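Local coordinates for protein peptidoglycan-N-acetylmuramic acid deacetylase PdaC (Bacillus subtilis subsp. subtilis str. 168, PDB 6H8N) that deacetylates N-acetylmuramic acid residues of peptidoglycan, which confers resistance to lysozyme, and also acts on short chitin oligomers, at residues L14-G19 / I156-I161. The protein carries 1 engineered substitution. Numbering follows the deposited sequence.
Sequences LTFSDG and ILIHDI. Engineered in segment 14-19: Ser17 (natural residue Asp). With ZN (zinc ion), chain C; PO4 (phosphate ion), chain D.
The zinc site of this C-terminal NodB-homology (deacetylase) domain is built where two neighbouring parallel strands end, with Asp18 on one side and His159 on the other. Asp18 OD1 binds the zinc ion at 2.0 Å beside His68 and His72, and O3 of a phosphate, probably from the crystallisation liquor, is a further ligand. From the facing strand the His159 ring meets the same phosphate edge-on: NE2 donates to O2 at 2.7 Å, nearly straight at 177°, while ND1 is hydrogen-bonded to Asp133 OD1. The ring is thus gripped at both nitrogens, and Leu157 CD1 lies over one face toward the rim. By similarity His159 is the proton donor. In Ser17, engineered in place of the natural aspartate expected to be the proton acceptor, OG is hydrogen-bonded to Arg106 NH1.

Such a metal site at the C-terminal strand ends is characteristic of the distorted barrel of carbohydrate esterase family 4. Here the pairing follows the parallel pattern: Ile158 is bracketed, its N donating to Thr15 O and its O accepting from Ser17 N, each at 3.0 Å. Ile156 O takes two donors, Thr15 N and Thr15 OG1; the hydroxyl reaches it at 2.7 Å because chi1 of 74° sets OG1 between the backbone N and the carbonyl carbon.

On the face turned to helix 163-178, Ile158 CB and CG2 pack beside Phe16 CE1 at 3.7 Å, and the Leu14 and Ile156 side chains lie side by side, pointing the same way. Further along the chain, Asp160 N donates to Ser17 O from above the carbonyl plane. A water lies within hydrogen-bonding distance of Asp160 OD1 and Phe16 O and accepts from Gly19 N. Asp160 OD2 is hydrogen-bonded to Thr25 OG1, and Ile161 CG2 rests 3.4 Å from Asp18 O.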
ATOM      1  N   LEU A  14       6.059  -1.190   2.725  1.00  8.96           N
ATOM      2  CA  LEU A  14       5.376  -0.025   3.263  1.00  8.52           C
ATOM      3  C   LEU A  14       4.190   0.294   2.380  1.00  8.98           C
ATOM      4  O   LEU A  14       4.326   0.398   1.157  1.00  9.84           O
ATOM      5  CB  LEU A  14       6.311   1.179   3.302  1.00 11.20           C
ATOM      6  CG  LEU A  14       7.550   1.045   4.134  1.00 14.40           C
ATOM      7  CD1 LEU A  14       8.357   2.319   4.070  1.00 15.90           C
ATOM      8  CD2 LEU A  14       7.169   0.746   5.550  1.00 19.92           C
ATOM      9  N   THR A  15       3.030   0.458   2.986  1.00  9.09           N
ATOM     10  CA  THR A  15       1.820   0.723   2.232  1.00  8.70           C
ATOM     11  C   THR A  15       1.091   1.912   2.825  1.00  8.98           C
ATOM     12  O   THR A  15       1.153   2.178   4.043  1.00  9.63           O
ATOM     13  CB  THR A  15       0.885  -0.496   2.164  1.00  9.54           C
ATOM     14  OG1 THR A  15       0.221  -0.709   3.418  1.00  9.55           O
ATOM     15  CG2 THR A  15       1.646  -1.740   1.739  1.00  9.79           C
ATOM     16  N   PHE A  16       0.426   2.656   1.943  1.00  8.77           N
ATOM     17  CA  PHE A  16      -0.178   3.934   2.284  1.00  8.82           C
ATOM     18  C   PHE A  16      -1.607   3.978   1.787  1.00 11.19           C
ATOM     19  O   PHE A  16      -1.833   3.882   0.577  1.00 15.72           O
ATOM     20  CB  PHE A  16       0.606   5.084   1.662  1.00 10.21           C
ATOM     21  CG  PHE A  16       2.006   5.161   2.161  1.00  9.78           C
ATOM     22  CD1 PHE A  16       2.261   5.770   3.366  1.00 10.18           C
ATOM     23  CD2 PHE A  16       3.057   4.624   1.451  1.00 10.49           C
ATOM     24  CE1 PHE A  16       3.521   5.837   3.867  1.00 11.34           C
ATOM     25  CE2 PHE A  16       4.340   4.671   1.944  1.00  9.93           C
ATOM     26  CZ  PHE A  16       4.580   5.283   3.165  1.00 11.24           C
ATOM     27  N   SER A  17      -2.553   4.194   2.687  1.00  8.29           N
ATOM     28  CA  SER A  17      -3.964   4.273   2.339  1.00  8.84           C
ATOM     29  C   SER A  17      -4.487   5.686   2.503  1.00  8.51           C
ATOM     30  O   SER A  17      -4.099   6.396   3.427  1.00 10.05           O
ATOM     31  CB  SER A  17      -4.777   3.392   3.281  1.00  9.20           C
ATOM     32  OG  SER A  17      -4.523   2.024   3.033  1.00  9.28           O
ATOM     33  N   ASP A  18      -5.414   6.063   1.622  1.00  8.93           N
ATOM     34  CA  ASP A  18      -6.349   7.189   1.759  1.00  9.15           C
ATOM     35  C   ASP A  18      -5.999   8.396   0.912  1.00  9.83           C
ATOM     36  O   ASP A  18      -6.811   9.317   0.818  1.00 11.43           O
ATOM     37  CB  ASP A  18      -6.582   7.659   3.201  1.00  9.76           C
ATOM     38  CG  ASP A  18      -7.236   6.628   4.053  1.00 10.27           C
ATOM     39  OD1 ASP A  18      -7.760   5.651   3.514  1.00  9.97           O
ATOM     40  OD2 ASP A  18      -7.164   6.784   5.301  1.00 11.81           O
ATOM     41  N   GLY A  19      -4.845   8.394   0.274  1.00  9.61           N
ATOM     42  CA  GLY A  19      -4.467   9.475  -0.625  1.00  9.63           C
ATOM     43  C   GLY A  19      -5.051   9.241  -2.014  1.00  8.84           C
ATOM     44  O   GLY A  19      -5.870   8.343  -2.222  1.00  9.84           O
ATOM     45  N   ILE A 156       3.325  -2.905   6.316  1.00  8.55           N
ATOM     46  CA  ILE A 156       3.030  -1.814   7.244  0.57  8.74           C
ATOM     47  C   ILE A 156       1.943  -0.943   6.643  1.00  9.56           C
ATOM     48  O   ILE A 156       1.992  -0.617   5.452  1.00  9.87           O
ATOM     49  CB  ILE A 156       4.293  -0.970   7.506  0.57  9.30           C
ATOM     50  CG1 ILE A 156       5.379  -1.817   8.178  0.57 11.25           C
ATOM     51  CG2 ILE A 156       3.967   0.237   8.363  0.57 12.13           C
ATOM     52  CD1 ILE A 156       6.772  -1.223   8.094  0.57 11.65           C
ATOM     53  N   LEU A 157       0.984  -0.519   7.471  1.00  8.60           N
ATOM     54  CA  LEU A 157      -0.071   0.423   7.080  1.00  8.63           C
ATOM     55  C   LEU A 157       0.175   1.800   7.675  1.00  8.94           C
ATOM     56  O   LEU A 157       0.217   1.953   8.901  1.00 10.55           O
ATOM     57  CB  LEU A 157      -1.428  -0.095   7.544  1.00  9.54           C
ATOM     58  CG  LEU A 157      -2.622   0.862   7.460  1.00  9.38           C
ATOM     59  CD1 LEU A 157      -2.845   1.298   6.016  1.00  9.43           C
ATOM     60  CD2 LEU A 157      -3.870   0.226   8.061  1.00 10.41           C
ATOM     61  N   ILE A 158       0.293   2.809   6.814  1.00  8.99           N
ATOM     62  CA  ILE A 158       0.302   4.219   7.193  1.00  8.85           C
ATOM     63  C   ILE A 158      -0.764   4.911   6.351  1.00  8.32           C
ATOM     64  O   ILE A 158      -1.024   4.506   5.210  1.00  9.06           O
ATOM     65  CB  ILE A 158       1.703   4.821   6.917  1.00  9.49           C
ATOM     66  CG1 ILE A 158       2.745   4.132   7.808  1.00 11.36           C
ATOM     67  CG2 ILE A 158       1.715   6.340   7.091  1.00 10.89           C
ATOM     68  CD1 ILE A 158       4.175   4.449   7.481  1.00 21.74           C
ATOM     69  N   HIS A 159      -1.408   5.937   6.894  1.00  9.04           N
ATOM     70  CA  HIS A 159      -2.415   6.683   6.139  1.00  8.65           C
ATOM     71  C   HIS A 159      -1.795   7.991   5.665  1.00  9.52           C
ATOM     72  O   HIS A 159      -1.467   8.851   6.483  1.00 11.09           O
ATOM     73  CB  HIS A 159      -3.657   6.893   7.008  1.00  9.37           C
ATOM     74  CG  HIS A 159      -4.254   5.598   7.474  1.00  9.17           C
ATOM     75  ND1 HIS A 159      -3.829   4.941   8.611  1.00 10.06           N
ATOM     76  CD2 HIS A 159      -5.186   4.787   6.911  1.00 10.39           C
ATOM     77  CE1 HIS A 159      -4.493   3.804   8.744  1.00 10.03           C
ATOM     78  NE2 HIS A 159      -5.322   3.688   7.722  1.00 10.53           N
ATOM     79  N   ASP A 160      -1.619   8.156   4.344  1.00 10.59           N
ATOM     80  CA  ASP A 160      -0.802   9.257   3.798  1.00 11.21           C
ATOM     81  C   ASP A 160      -1.579  10.546   3.627  1.00 12.80           C
ATOM     82  O   ASP A 160      -1.382  11.251   2.633  1.00 16.56           O
ATOM     83  CB  ASP A 160      -0.068   8.881   2.494  1.00 12.50           C
ATOM     84  CG  ASP A 160      -0.997   8.510   1.343  1.00 14.32           C
ATOM     85  OD1 ASP A 160      -1.897   7.685   1.553  1.00 13.16           O
ATOM     86  OD2 ASP A 160      -0.774   9.029   0.203  1.00 13.83           O
ATOM     87  N   ILE A 161      -2.439  10.885   4.584  1.00 11.90           N
ATOM     88  CA  ILE A 161      -3.229  12.107   4.552  1.00 12.56           C
ATOM     89  C   ILE A 161      -2.956  13.021   5.740  1.00 14.20           C
ATOM     90  O   ILE A 161      -3.573  14.085   5.839  1.00 16.07           O
ATOM     91  CB  ILE A 161      -4.733  11.784   4.441  1.00 13.56           C
ATOM     92  CG1 ILE A 161      -5.202  10.919   5.608  1.00 13.76           C
ATOM     93  CG2 ILE A 161      -4.995  11.088   3.108  1.00 15.33           C
ATOM     94  CD1 ILE A 161      -6.717  10.824   5.708  1.00 15.11           C
TER
HETATM   95 ZN    ZN C 501      -8.616   4.083   4.299  1.00 10.15          ZN
HETATM   96  P   PO4 D 502      -8.309   2.331   6.723  1.00  9.56           P
HETATM   97  O1  PO4 D 502      -9.109   2.803   7.967  1.00 10.79           O
HETATM   98  O2  PO4 D 502      -7.038   1.670   7.228  1.00 10.13           O
HETATM   99  O3  PO4 D 502      -7.908   3.562   5.981  1.00  9.92           O
HETATM  100  O4  PO4 D 502      -9.181   1.444   5.892  1.00 10.33           O
HETATM  101  O   HOH W   1      -2.734   6.281  -0.562  1.00 14.92           O